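Long-range contacts in Ice-binding protein (Flavobacteriaceae bacterium, PDB 5UYT), which probably binds ice through its right-handed beta-solenoid domains and so restrains the growth of ice crystals: residues Tyr224-Gly229 / Gly407-Phe412; Ile238-Gly243 / Ala257-Gly262; Asn333-Ile338 / Asn362-Val367; Val352-Gly357 / Lys378-Val383; Glu397-Val402 / Gln417-Cys422. All coordinates share one frame; numbering follows the deposited sequence.

Interaction 1: Tyr224-Gly229 / Gly407-Phe412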
# COMPACT_ATOMS: atom_id res chain seq x y z
N TYR A 224 -0.43 -15.88 23.28
CA TYR A 224 -0.98 -14.76 24.05
C TYR A 224 -1.65 -13.75 23.13
O TYR A 224 -1.24 -13.60 21.98
CB TYR A 224 0.13 -14.05 24.82
CG TYR A 224 0.54 -14.71 26.11
CD1 TYR A 224 0.08 -14.22 27.34
CD2 TYR A 224 1.40 -15.81 26.11
CE1 TYR A 224 0.46 -14.84 28.52
CE2 TYR A 224 1.79 -16.43 27.29
CZ TYR A 224 1.32 -15.92 28.49
OH TYR A 224 1.71 -16.49 29.66
N THR A 225 -2.63 -13.04 23.66
CA THR A 225 -3.32 -12.03 22.93
C THR A 225 -3.04 -10.65 23.52
O THR A 225 -3.01 -9.67 22.77
CB THR A 225 -4.82 -12.36 22.90
OG1 THR A 225 -4.97 -13.66 22.33
CG2 THR A 225 -5.61 -11.33 22.08
N ILE A 226 -2.94 -10.55 24.85
CA ILE A 226 -2.62 -9.28 25.52
C ILE A 226 -1.52 -9.64 26.53
O ILE A 226 -1.75 -10.48 27.42
CB ILE A 226 -3.83 -8.71 26.30
CG1 ILE A 226 -5.05 -8.58 25.38
CG2 ILE A 226 -3.48 -7.37 26.95
CD1 ILE A 226 -4.97 -7.48 24.34
N PHE A 227 -0.36 -9.04 26.37
CA PHE A 227 0.79 -9.44 27.20
C PHE A 227 1.76 -8.30 27.41
O PHE A 227 2.12 -7.60 26.46
CB PHE A 227 1.51 -10.65 26.57
CG PHE A 227 2.76 -11.05 27.32
CD1 PHE A 227 2.67 -11.79 28.49
CD2 PHE A 227 4.03 -10.66 26.88
CE1 PHE A 227 3.83 -12.17 29.20
CE2 PHE A 227 5.19 -11.02 27.60
CZ PHE A 227 5.08 -11.78 28.76
N SER A 228 2.20 -8.13 28.67
CA SER A 228 3.33 -7.23 28.97
C SER A 228 4.51 -8.01 29.54
O SER A 228 4.34 -8.84 30.44
CB SER A 228 2.96 -6.12 29.98
OG SER A 228 4.14 -5.29 30.19
N GLY A 229 5.70 -7.73 29.02
CA GLY A 229 6.92 -8.22 29.70
C GLY A 229 7.15 -7.59 31.06
O GLY A 229 7.90 -8.15 31.90
N GLY A 407 6.00 -1.90 29.96
CA GLY A 407 4.96 -0.92 30.01
C GLY A 407 3.69 -1.57 30.47
O GLY A 407 3.36 -2.70 30.07
N GLY A 408 2.97 -0.85 31.30
CA GLY A 408 1.66 -1.31 31.73
C GLY A 408 0.66 -1.29 30.60
O GLY A 408 0.85 -0.61 29.57
N ILE A 409 -0.41 -2.07 30.75
CA ILE A 409 -1.43 -2.18 29.71
C ILE A 409 -2.79 -2.05 30.38
O ILE A 409 -3.07 -2.76 31.37
CB ILE A 409 -1.38 -3.54 28.95
CG1 ILE A 409 -0.02 -3.76 28.24
CG2 ILE A 409 -2.53 -3.65 27.93
CD1 ILE A 409 0.05 -5.15 27.58
N SER A 410 -3.64 -1.17 29.84
CA SER A 410 -4.97 -0.96 30.39
C SER A 410 -5.95 -1.16 29.26
O SER A 410 -5.78 -0.53 28.20
CB SER A 410 -5.13 0.44 30.97
OG SER A 410 -4.11 0.70 31.93
N THR A 411 -6.93 -2.03 29.46
CA THR A 411 -7.91 -2.31 28.42
C THR A 411 -9.30 -1.98 28.97
O THR A 411 -9.56 -2.10 30.20
CB THR A 411 -7.88 -3.80 27.95
OG1 THR A 411 -8.15 -4.67 29.07
CG2 THR A 411 -6.43 -4.13 27.45
N PHE A 412 -10.21 -1.61 28.05
CA PHE A 412 -11.54 -1.17 28.43
C PHE A 412 -12.57 -1.79 27.46
O PHE A 412 -12.68 -1.34 26.32
CB PHE A 412 -11.62 0.38 28.38
CG PHE A 412 -10.71 1.05 29.37
CD1 PHE A 412 -11.15 1.36 30.65
CD2 PHE A 412 -9.41 1.40 29.02
CE1 PHE A 412 -10.32 1.98 31.59
CE2 PHE A 412 -8.57 2.00 29.96
CZ PHE A 412 -9.01 2.31 31.25

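Interaction 2: Ile238-Gly243 / Ala257-Gly262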
# COMPACT_ATOMS: atom_id res chain seq x y z
N ILE A 238 -16.61 -4.96 30.24
CA ILE A 238 -16.90 -6.30 29.69
C ILE A 238 -16.02 -6.56 28.47
O ILE A 238 -16.19 -5.95 27.40
CB ILE A 238 -18.42 -6.41 29.34
CG1 ILE A 238 -19.32 -6.16 30.59
CG2 ILE A 238 -18.71 -7.76 28.67
CD1 ILE A 238 -19.10 -7.15 31.73
N THR A 239 -15.09 -7.49 28.65
CA THR A 239 -14.06 -7.75 27.65
C THR A 239 -14.06 -9.23 27.38
O THR A 239 -14.21 -10.03 28.34
CB THR A 239 -12.70 -7.29 28.22
OG1 THR A 239 -12.66 -5.86 28.12
CG2 THR A 239 -11.53 -7.90 27.46
N TYR A 240 -13.89 -9.60 26.10
CA TYR A 240 -13.74 -11.03 25.74
C TYR A 240 -12.40 -11.23 25.00
O TYR A 240 -12.00 -10.36 24.21
CB TYR A 240 -14.84 -11.47 24.79
CG TYR A 240 -16.13 -11.69 25.55
CD1 TYR A 240 -16.51 -12.97 25.97
CD2 TYR A 240 -16.94 -10.60 25.89
CE1 TYR A 240 -17.68 -13.14 26.73
CE2 TYR A 240 -18.09 -10.77 26.63
CZ TYR A 240 -18.45 -12.04 27.03
OH TYR A 240 -19.64 -12.14 27.74
N VAL A 241 -11.71 -12.32 25.30
CA VAL A 241 -10.41 -12.59 24.70
C VAL A 241 -10.37 -14.04 24.24
O VAL A 241 -10.85 -14.93 24.98
CB VAL A 241 -9.25 -12.36 25.73
CG1 VAL A 241 -7.90 -12.73 25.10
CG2 VAL A 241 -9.22 -10.89 26.17
N THR A 242 -9.81 -14.30 23.05
CA THR A 242 -9.41 -15.66 22.70
C THR A 242 -7.88 -15.65 22.70
O THR A 242 -7.25 -14.85 21.98
CB THR A 242 -9.95 -16.08 21.33
OG1 THR A 242 -11.38 -15.99 21.37
CG2 THR A 242 -9.51 -17.53 21.00
N GLY A 243 -7.32 -16.49 23.56
CA GLY A 243 -5.87 -16.60 23.78
C GLY A 243 -5.55 -16.21 25.21
O GLY A 243 -6.47 -15.96 26.01
N ALA A 257 -12.64 -14.81 33.91
CA ALA A 257 -12.18 -16.10 33.35
C ALA A 257 -13.17 -16.63 32.33
O ALA A 257 -12.76 -17.17 31.30
CB ALA A 257 -11.97 -17.15 34.45
N ASP A 258 -14.45 -16.52 32.61
CA ASP A 258 -15.41 -17.13 31.67
C ASP A 258 -15.52 -16.37 30.33
O ASP A 258 -16.16 -16.86 29.40
CB ASP A 258 -16.79 -17.27 32.34
CG ASP A 258 -16.83 -18.34 33.41
OD1 ASP A 258 -15.86 -19.10 33.56
OD2 ASP A 258 -17.85 -18.40 34.14
N ASN A 259 -14.89 -15.19 30.26
CA ASN A 259 -14.89 -14.42 29.04
C ASN A 259 -13.59 -14.60 28.28
O ASN A 259 -13.38 -13.92 27.27
CB ASN A 259 -15.02 -12.92 29.35
CG ASN A 259 -16.39 -12.53 29.85
OD1 ASN A 259 -17.24 -13.40 30.11
ND2 ASN A 259 -16.65 -11.19 29.95
N VAL A 260 -12.71 -15.49 28.76
CA VAL A 260 -11.39 -15.66 28.12
C VAL A 260 -11.29 -17.11 27.68
O VAL A 260 -11.30 -18.03 28.52
CB VAL A 260 -10.22 -15.27 29.07
CG1 VAL A 260 -8.86 -15.66 28.45
CG2 VAL A 260 -10.27 -13.77 29.43
N ASN A 261 -11.26 -17.32 26.36
CA ASN A 261 -11.06 -18.64 25.78
C ASN A 261 -9.54 -18.82 25.74
O ASN A 261 -8.89 -18.58 24.71
CB ASN A 261 -11.64 -18.73 24.37
CG ASN A 261 -11.42 -20.10 23.73
OD1 ASN A 261 -11.08 -21.10 24.43
ND2 ASN A 261 -11.54 -20.17 22.40
N GLY A 262 -8.99 -19.24 26.88
CA GLY A 262 -7.54 -19.13 27.10
C GLY A 262 -7.29 -19.03 28.59
O GLY A 262 -8.22 -19.20 29.40
O HOH W 1 -19.71 -10.61 29.91

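Interaction 3: Asn333-Ile338 / Asn362-Val367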
# COMPACT_ATOMS: atom_id res chain seq x y z
N ASN A 333 0.11 -15.76 1.56
CA ASN A 333 1.30 -15.85 2.44
C ASN A 333 2.11 -14.57 2.58
O ASN A 333 3.13 -14.55 3.29
CB ASN A 333 2.19 -17.03 2.03
CG ASN A 333 1.43 -18.34 1.99
OD1 ASN A 333 1.41 -19.01 0.98
ND2 ASN A 333 0.75 -18.67 3.07
N ALA A 334 1.64 -13.49 1.95
CA ALA A 334 2.35 -12.21 2.01
C ALA A 334 2.44 -11.70 3.46
O ALA A 334 1.47 -11.77 4.21
CB ALA A 334 1.63 -11.17 1.15
N VAL A 335 3.58 -11.11 3.81
CA VAL A 335 3.83 -10.57 5.15
C VAL A 335 3.99 -9.04 5.03
O VAL A 335 4.58 -8.52 4.06
CB VAL A 335 5.15 -11.15 5.72
CG1 VAL A 335 5.60 -10.40 6.99
CG2 VAL A 335 5.01 -12.64 5.99
N PHE A 336 3.47 -8.33 6.03
CA PHE A 336 3.59 -6.89 6.11
C PHE A 336 4.24 -6.57 7.43
O PHE A 336 3.76 -7.02 8.50
CB PHE A 336 2.20 -6.26 6.11
CG PHE A 336 1.36 -6.62 4.92
CD1 PHE A 336 1.24 -5.71 3.86
CD2 PHE A 336 0.69 -7.85 4.85
CE1 PHE A 336 0.44 -6.03 2.76
CE2 PHE A 336 -0.11 -8.16 3.74
CZ PHE A 336 -0.23 -7.26 2.71
N VAL A 337 5.31 -5.78 7.41
CA VAL A 337 5.89 -5.33 8.66
C VAL A 337 5.88 -3.81 8.68
O VAL A 337 6.33 -3.17 7.73
CB VAL A 337 7.32 -5.88 8.88
CG1 VAL A 337 7.99 -5.18 10.07
CG2 VAL A 337 7.29 -7.41 9.11
N ILE A 338 5.35 -3.22 9.76
CA ILE A 338 5.26 -1.74 9.87
C ILE A 338 6.08 -1.33 11.10
O ILE A 338 5.69 -1.64 12.23
CB ILE A 338 3.78 -1.28 9.98
CG1 ILE A 338 3.07 -1.70 8.67
CG2 ILE A 338 3.70 0.25 10.14
CD1 ILE A 338 1.57 -1.54 8.68
N ASN A 362 -0.21 -12.50 9.36
CA ASN A 362 1.02 -12.10 8.64
C ASN A 362 1.27 -10.60 8.67
O ASN A 362 2.05 -10.09 7.86
CB ASN A 362 0.97 -12.58 7.16
CG ASN A 362 0.90 -14.09 7.04
OD1 ASN A 362 1.30 -14.82 7.94
ND2 ASN A 362 0.36 -14.59 5.92
N VAL A 363 0.62 -9.90 9.60
CA VAL A 363 0.79 -8.45 9.78
C VAL A 363 1.43 -8.17 11.13
O VAL A 363 0.94 -8.66 12.19
CB VAL A 363 -0.59 -7.78 9.72
CG1 VAL A 363 -0.44 -6.28 9.96
CG2 VAL A 363 -1.24 -8.07 8.36
N PHE A 364 2.55 -7.43 11.11
CA PHE A 364 3.30 -7.12 12.33
C PHE A 364 3.60 -5.65 12.44
O PHE A 364 3.97 -5.00 11.45
CB PHE A 364 4.63 -7.88 12.34
CG PHE A 364 4.44 -9.36 12.20
CD1 PHE A 364 4.20 -10.14 13.34
CD2 PHE A 364 4.37 -9.95 10.94
CE1 PHE A 364 3.96 -11.51 13.23
CE2 PHE A 364 4.13 -11.33 10.82
CZ PHE A 364 3.91 -12.09 11.95
N TRP A 365 3.47 -5.13 13.66
CA TRP A 365 3.73 -3.72 13.90
C TRP A 365 4.79 -3.66 14.99
O TRP A 365 4.58 -4.20 16.09
CB TRP A 365 2.47 -3.04 14.46
CG TRP A 365 1.24 -3.15 13.58
CD1 TRP A 365 0.42 -4.24 13.44
CD2 TRP A 365 0.68 -2.11 12.78
NE1 TRP A 365 -0.61 -3.94 12.57
CE2 TRP A 365 -0.47 -2.64 12.15
CE3 TRP A 365 1.07 -0.78 12.49
CZ2 TRP A 365 -1.26 -1.88 11.26
CZ3 TRP A 365 0.27 -0.02 11.63
CH2 TRP A 365 -0.90 -0.57 11.04
N LYS A 366 5.93 -3.03 14.69
CA LYS A 366 6.98 -2.86 15.69
C LYS A 366 6.90 -1.41 16.16
O LYS A 366 7.21 -0.52 15.36
CB LYS A 366 8.32 -3.12 15.00
CG LYS A 366 9.57 -3.18 15.91
CD LYS A 366 10.12 -1.81 16.29
CE LYS A 366 10.42 -0.89 15.11
NZ LYS A 366 10.74 0.50 15.59
N VAL A 367 6.49 -1.17 17.41
CA VAL A 367 6.27 0.22 17.86
C VAL A 367 7.27 0.59 18.98
O VAL A 367 7.25 0.03 20.08
CB VAL A 367 4.81 0.42 18.37
CG1 VAL A 367 4.63 1.88 18.78
CG2 VAL A 367 3.82 -0.01 17.26
O HOH W 2 0.57 -17.60 5.62
O HOH W 3 -1.24 -12.28 4.12

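Interaction 4: Val352-Gly357 / Lys378-Val383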
# COMPACT_ATOMS: atom_id res chain seq x y z
N VAL A 352 -7.84 -1.11 10.39
CA VAL A 352 -6.86 -1.78 9.53
C VAL A 352 -7.68 -2.77 8.73
O VAL A 352 -8.36 -3.63 9.32
CB VAL A 352 -5.79 -2.51 10.37
CG1 VAL A 352 -4.79 -3.26 9.47
CG2 VAL A 352 -5.08 -1.52 11.32
N GLU A 353 -7.67 -2.67 7.39
CA GLU A 353 -8.42 -3.62 6.59
C GLU A 353 -7.48 -4.42 5.70
O GLU A 353 -6.39 -3.96 5.38
CB GLU A 353 -9.49 -2.89 5.75
CG GLU A 353 -10.45 -2.11 6.67
CD GLU A 353 -11.38 -2.96 7.54
OE1 GLU A 353 -11.54 -4.18 7.26
OE2 GLU A 353 -11.99 -2.39 8.51
N LEU A 354 -7.91 -5.64 5.37
CA LEU A 354 -7.07 -6.57 4.62
C LEU A 354 -7.81 -6.92 3.34
O LEU A 354 -9.03 -7.24 3.36
CB LEU A 354 -6.85 -7.84 5.46
CG LEU A 354 -6.27 -7.58 6.87
CD1 LEU A 354 -6.09 -8.88 7.65
CD2 LEU A 354 -4.94 -6.86 6.83
N ILE A 355 -7.09 -6.86 2.22
CA ILE A 355 -7.68 -7.21 0.93
C ILE A 355 -6.80 -8.13 0.11
O ILE A 355 -5.60 -8.24 0.36
CB ILE A 355 -8.08 -5.98 0.06
CG1 ILE A 355 -6.84 -5.20 -0.44
CG2 ILE A 355 -9.03 -5.06 0.82
CD1 ILE A 355 -7.17 -4.11 -1.46
N ASN A 356 -7.42 -8.79 -0.87
CA ASN A 356 -6.71 -9.58 -1.89
C ASN A 356 -5.81 -10.66 -1.24
O ASN A 356 -4.68 -10.88 -1.67
CB ASN A 356 -5.91 -8.67 -2.83
CG ASN A 356 -6.82 -7.72 -3.61
OD1 ASN A 356 -7.97 -8.06 -3.90
ND2 ASN A 356 -6.31 -6.53 -3.95
N GLY A 357 -6.36 -11.30 -0.20
CA GLY A 357 -5.72 -12.47 0.38
C GLY A 357 -4.92 -12.21 1.65
O GLY A 357 -4.48 -13.19 2.31
N LYS A 378 -10.69 -0.87 14.83
CA LYS A 378 -10.67 -2.27 14.39
C LYS A 378 -9.24 -2.52 13.96
O LYS A 378 -8.83 -2.14 12.83
CB LYS A 378 -11.67 -2.52 13.24
CG LYS A 378 -13.12 -2.33 13.71
CD LYS A 378 -14.13 -2.61 12.60
CE LYS A 378 -15.53 -2.67 13.23
NZ LYS A 378 -16.52 -2.79 12.14
N PHE A 379 -8.47 -3.14 14.84
CA PHE A 379 -7.04 -3.30 14.61
C PHE A 379 -6.73 -4.74 14.21
O PHE A 379 -7.42 -5.68 14.66
CB PHE A 379 -6.19 -2.88 15.85
CG PHE A 379 -4.83 -2.28 15.48
CD1 PHE A 379 -4.76 -0.96 15.04
CD2 PHE A 379 -3.67 -3.05 15.50
CE1 PHE A 379 -3.55 -0.38 14.63
CE2 PHE A 379 -2.45 -2.49 15.08
CZ PHE A 379 -2.39 -1.17 14.65
N LYS A 380 -5.72 -4.93 13.35
CA LYS A 380 -5.36 -6.27 12.86
C LYS A 380 -3.85 -6.42 12.87
O LYS A 380 -3.12 -5.48 12.54
CB LYS A 380 -5.93 -6.53 11.45
CG LYS A 380 -7.48 -6.52 11.49
CD LYS A 380 -8.15 -6.92 10.19
CE LYS A 380 -9.68 -6.75 10.26
NZ LYS A 380 -10.09 -5.35 10.67
N GLY A 381 -3.41 -7.61 13.25
CA GLY A 381 -1.98 -7.95 13.24
C GLY A 381 -1.42 -8.05 14.65
O GLY A 381 -2.17 -7.87 15.62
N SER A 382 -0.12 -8.32 14.74
CA SER A 382 0.53 -8.45 16.05
C SER A 382 1.34 -7.18 16.32
O SER A 382 2.29 -6.87 15.59
CB SER A 382 1.45 -9.67 16.04
OG SER A 382 0.69 -10.85 15.95
N VAL A 383 0.96 -6.44 17.37
CA VAL A 383 1.63 -5.19 17.71
C VAL A 383 2.60 -5.54 18.81
O VAL A 383 2.23 -6.15 19.83
CB VAL A 383 0.67 -4.13 18.29
CG1 VAL A 383 1.46 -2.86 18.62
CG2 VAL A 383 -0.46 -3.84 17.34

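Interaction 5: Glu397-Val402 / Gln417-Cys422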
# COMPACT_ATOMS: atom_id res chain seq x y z
N GLU A 397 -11.67 -3.74 18.64
CA GLU A 397 -11.64 -5.16 18.24
C GLU A 397 -10.24 -5.39 17.73
O GLU A 397 -9.72 -4.59 16.93
CB GLU A 397 -12.66 -5.39 17.10
CG GLU A 397 -14.09 -5.15 17.57
CD GLU A 397 -15.13 -5.22 16.45
OE1 GLU A 397 -14.75 -5.46 15.30
OE2 GLU A 397 -16.32 -5.04 16.77
N ILE A 398 -9.60 -6.46 18.20
CA ILE A 398 -8.27 -6.86 17.74
C ILE A 398 -8.34 -8.29 17.15
O ILE A 398 -8.86 -9.22 17.79
CB ILE A 398 -7.26 -6.84 18.93
CG1 ILE A 398 -6.92 -5.38 19.33
CG2 ILE A 398 -5.95 -7.60 18.61
CD1 ILE A 398 -6.83 -5.27 20.83
N GLU A 399 -7.88 -8.43 15.91
CA GLU A 399 -7.64 -9.75 15.31
C GLU A 399 -6.13 -9.82 15.23
O GLU A 399 -5.51 -9.23 14.33
CB GLU A 399 -8.29 -9.86 13.94
CG GLU A 399 -8.15 -11.18 13.23
CD GLU A 399 -8.71 -11.13 11.81
OE1 GLU A 399 -9.33 -10.09 11.44
OE2 GLU A 399 -8.57 -12.15 11.05
N GLY A 400 -5.54 -10.48 16.21
CA GLY A 400 -4.07 -10.46 16.34
C GLY A 400 -3.74 -10.39 17.82
O GLY A 400 -4.31 -11.10 18.60
N ARG A 401 -2.79 -9.52 18.19
CA ARG A 401 -2.38 -9.43 19.60
C ARG A 401 -1.78 -8.08 19.88
O ARG A 401 -1.29 -7.42 18.98
CB ARG A 401 -1.42 -10.56 20.03
CG ARG A 401 -0.30 -10.90 19.07
CD ARG A 401 0.43 -12.20 19.48
NE ARG A 401 -0.29 -13.47 19.21
CZ ARG A 401 -0.50 -13.99 18.00
NH1 ARG A 401 -0.09 -13.36 16.85
NH2 ARG A 401 -1.12 -15.17 17.88
N VAL A 402 -1.82 -7.68 21.15
CA VAL A 402 -1.14 -6.44 21.54
C VAL A 402 -0.19 -6.77 22.68
O VAL A 402 -0.62 -7.29 23.72
CB VAL A 402 -2.17 -5.42 22.01
CG1 VAL A 402 -1.42 -4.19 22.51
CG2 VAL A 402 -3.11 -5.03 20.85
N GLN A 417 -8.88 -11.29 19.71
CA GLN A 417 -8.80 -12.68 19.34
C GLN A 417 -7.52 -12.97 18.60
O GLN A 417 -7.26 -12.39 17.55
CB GLN A 417 -10.02 -13.09 18.46
CG GLN A 417 -11.36 -12.95 19.23
CD GLN A 417 -12.60 -13.21 18.38
OE1 GLN A 417 -13.60 -12.44 18.45
NE2 GLN A 417 -12.57 -14.27 17.63
N MET A 418 -6.70 -13.86 19.16
CA MET A 418 -5.43 -14.20 18.52
C MET A 418 -5.64 -14.82 17.14
O MET A 418 -6.66 -15.49 16.87
CB MET A 418 -4.64 -15.17 19.41
CG MET A 418 -5.28 -16.52 19.61
SD MET A 418 -4.19 -17.59 20.62
CE MET A 418 -5.19 -19.06 20.73
N THR A 419 -4.67 -14.58 16.27
CA THR A 419 -4.59 -15.17 14.95
C THR A 419 -3.86 -16.54 15.08
O THR A 419 -3.27 -16.81 16.14
CB THR A 419 -3.82 -14.22 14.00
OG1 THR A 419 -2.64 -13.76 14.69
CG2 THR A 419 -4.72 -12.98 13.67
N PRO A 420 -3.94 -17.40 14.05
CA PRO A 420 -3.48 -18.79 14.25
C PRO A 420 -1.99 -18.97 14.53
O PRO A 420 -1.13 -18.18 14.10
CB PRO A 420 -3.83 -19.49 12.93
CG PRO A 420 -4.94 -18.67 12.37
CD PRO A 420 -4.67 -17.25 12.78
N GLY A 421 -1.68 -20.05 15.24
CA GLY A 421 -0.30 -20.50 15.40
C GLY A 421 -0.14 -21.23 16.73
O GLY A 421 0.74 -22.03 16.89
N CYS A 422 -0.99 -20.91 17.70
CA CYS A 422 -0.92 -21.55 19.00
C CYS A 422 -1.35 -23.01 18.85
O CYS A 422 -2.32 -23.30 18.16
CB CYS A 422 -1.81 -20.80 20.02
SG CYS A 422 -1.60 -21.44 21.72
O HOH W 4 -0.73 -15.52 14.74

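Interaction 1: Tyr224-Gly229 / Gly407-Phe412
Ser228 gives a hydrogen bond from OG to the carbonyl O of Gly407, with OG and O 2.7 Å apart. This buried contact lies inside a right-handed beta-solenoid. Two strands on different faces of the coil, running nearly opposite ways, look at each other across its interior. The donor stands 35° out of the Gly407 carbonyl plane. The hydroxyl reaches Gly407 because OG is anti to the backbone N of its own residue (chi1 -179°). The same OG bonds to N of Asn230, so two partners grip it. With an alanine at Ser228, the Gly407 carbonyl would probably lose its hydroxyl mate and Asn230 N its acceptor.

Ile409 fills the space next to this bond. Its long branch is extended, with chi2 at 176°, and sends CD1 to the facing strand. There CD1 lies 3.4 Å from O of Phe227 and 3.9 Å from CB of Ser228. The shorter branch of Ile409 meets Ile226, CG2 against CG2 at 4.0 Å. That second meeting is less certain, since Ile226 has two conformers.

Further out, Leu233 packs on both Ile226 and Ile409, and strand 390-392 adds Val390 and Ile392. Phe227 points away from strand 409-412 and lies on Ala275 and Leu279 of helix 270-288. Gly407 has backbone angles at which a CB would run into the carbonyl O of the residue before it. Thr411 OG1 is hydrogen-bonded to Asn235 OD1.

Interaction 2: Ile238-Gly243 / Ala257-Gly262
The Tyr240 ring carries the Asn259 amide on one face. The two planes are 15° apart, so the groups are stacked. The stack opens a parallel strand pair on successive coils of the beta-solenoid. Asn259 CG lies 3.4 Å above the ring plane, shifted toward the rim. Asn259 CB makes a CH-pi contact over the same face, 4.0 Å from the ring centroid. The amide uses ND2 to bond to O of Thr239, with ND2 and O 3.1 Å apart. This partner lies close to the amide plane, but the donor stands 44° above the Thr239 carbonyl plane. A water accepts from ND2 and also bonds to Tyr240 OH. Two bonds hold ND2, which probably fixes which way the amide is turned.

Three backbone bonds join the strands: Val241 N to Asn259 O, Asn261 N to Val241 O, and Gly243 N to Asn261 O. Val241 and Val260 are buried on one face of the pair, where CB of Val241 meets CG2 of Val260 at 4.1 Å. Thr242 and Asn261 are on the other face, where they run alongside each other. Thr242 CG2 is anti to its own N (chi1 -60° for OG1), which sets it 3.6 Å from ND2 of Asn261.

Strand 415-417 pairs with 240-242 as well, and Phe255 packs on Val241. The chain makes an inverse gamma turn at Asn261. The buried Gly243 O has no hydrogen-bond partner in the model, and it lies 3.4 Å from CG1 of Val260.

Interaction 3: Asn333-Ile338 / Asn362-Val367
Ile338 sets its CD1 methyl over one face of the Trp365 indole. CD1 is 3.6 Å from the centroid of the six-membered ring and 17° off the ring normal, a CH-pi contact. CG2 of Ile338 rests on the outer rim of the indole, 3.7 Å from CE3 of Trp365. With chi2 at 78° the indole lies flat against Ile338, and CD1 and CG2 both touch ring carbons. Trp365 also bonds through NE1 to O of Lys380, and its ring meets that of Phe379. Replacing Trp365 by an alanine would probably open a gap beside Ile338 CD1 and leave Lys380 O without its indole mate.

On the same face of the sheet, CG2 of Val363 fits against CD2 of Phe336 at 4.0 Å. Leu326 packs on both. These are parallel strands on successive coils of the beta-solenoid, 15° apart. Four backbone bonds join them: Phe336 N to Asn362 O, Phe364 N to Phe336 O, Ile338 N to Phe364 O, and Lys366 N to Ile338 O.

The other face has its own bumps. Val335 CG1 comes to the edge of the Phe364 ring, 4.2 Å from CD2. Val337 CG2 lies 4.2 Å from CB of Phe364. Where the pair begins, Asn362 lays its CB against O of Ala334 at 3.1 Å. A water accepts from ND2 of both Asn333 and Asn362. Val337 and Lys366 pack on Leu286 of helix 270-288, and Lys366 bends to bring NZ to O of Ile340.

Interaction 4: Val352-Gly357 / Lys378-Val383
Val352 and Lys380 lie alongside each other, pointing opposite ways. CG1 of Val352 lies 4.0 Å from CB of Lys380. The lysine chain runs on, extended, past O of Val352. A bend at its last torsion (chi4 55°) then brings NZ to O of Val352, 2.8 Å away. NZ lies nearly along the C=O axis. Leu354 crosses this chain, with CD1 3.8 Å from CD of Lys380. Glu353 points its CB away, yet its folded chain brings OE1 back to 3.9 Å from NZ of Lys380, a long salt bridge. The Val352 carbonyl is the close partner and Glu353 a long one; Glu399 of strand 397-404 also lies along the chain.

The other branch of Val352 faces inward. CG2 lies over one face of the Phe379 ring, 4.0 Å from its centroid, a CH-pi contact. A backbone bond, Val352 N to Lys378 O at 2.8 Å, ties the strands at one point.

Strands 352-355 and 378-380 cross at 55°, so they do not run on as a paired sheet. They belong to different sheets of the beta-solenoid. Strand 351-355 pairs with 323-327, and 378-380 with 397-404. Trp365 of strand 363-367 packs on Val352.

Interaction 5: Glu397-Val402 / Gln417-Cys422
Ile398 accepts a backbone bond at its O from N of Gln417, with O and N 2.8 Å apart. Glu399 follows, bridged in parallel with Gln417. Its CG meets CG2 of Thr419 at 3.9 Å, the two side chains crossing at about a right angle. Gly400 gives its N to O of Gln417 at 2.9 Å. The chain turns a corner at Glu399 and Gly400. Gly400 has backbone angles that leave no room for a CB beside the carbonyl O of Glu399. Gly400 O lies 3.3 Å from CA of Met418, a CA-H...O contact.

Arg401 starts with CG wedged between its backbone N and carbonyl carbon (chi1 44°) and bends at chi3, which brings the guanidinium to Thr419. NH2 makes a weak bond to O of Thr419 at 3.2 Å. NH1 donates to a water that also bonds to Thr419 OG1 and to O of Pro420. Further hydrogen bonds hold the group: NE to Tyr224 O, NH1 to Ser382 OG and NH2 to Val222 O.

The contact thus sits where the last strand of this solenoid domain, 415-417, runs out into a loop beside strand 397-404. Strands 378-380 and 382-385 pair with 397-404 too, and Cys422 ties the loop to Cys223 by a disulfide.

How the interactions relate
All five contacts lie in the second beta-solenoid of the chain. Interactions 1 and 3 are its buried parts. Interaction 1 spans the interior between sheets, while interaction 3 joins neighbouring strands by regular backbone bonds. Interactions 2, 4 and 5 are partly exposed and more polar, with an amide stack, a lysine on a carbonyl, and an arginine with a water. Interactions 3 and 4 touch, as Ser382 pairs with Val363 and Trp365. Interactions 4 and 5 share the 378-380 and 397-404 pair, and touch through Phe379 N and Glu397 O. Interaction 5 also touches interactions 1 and 2, through Thr225 with Val402 and Thr242 with Met418. Interactions 1 and 2 touch through Thr225 and Thr242.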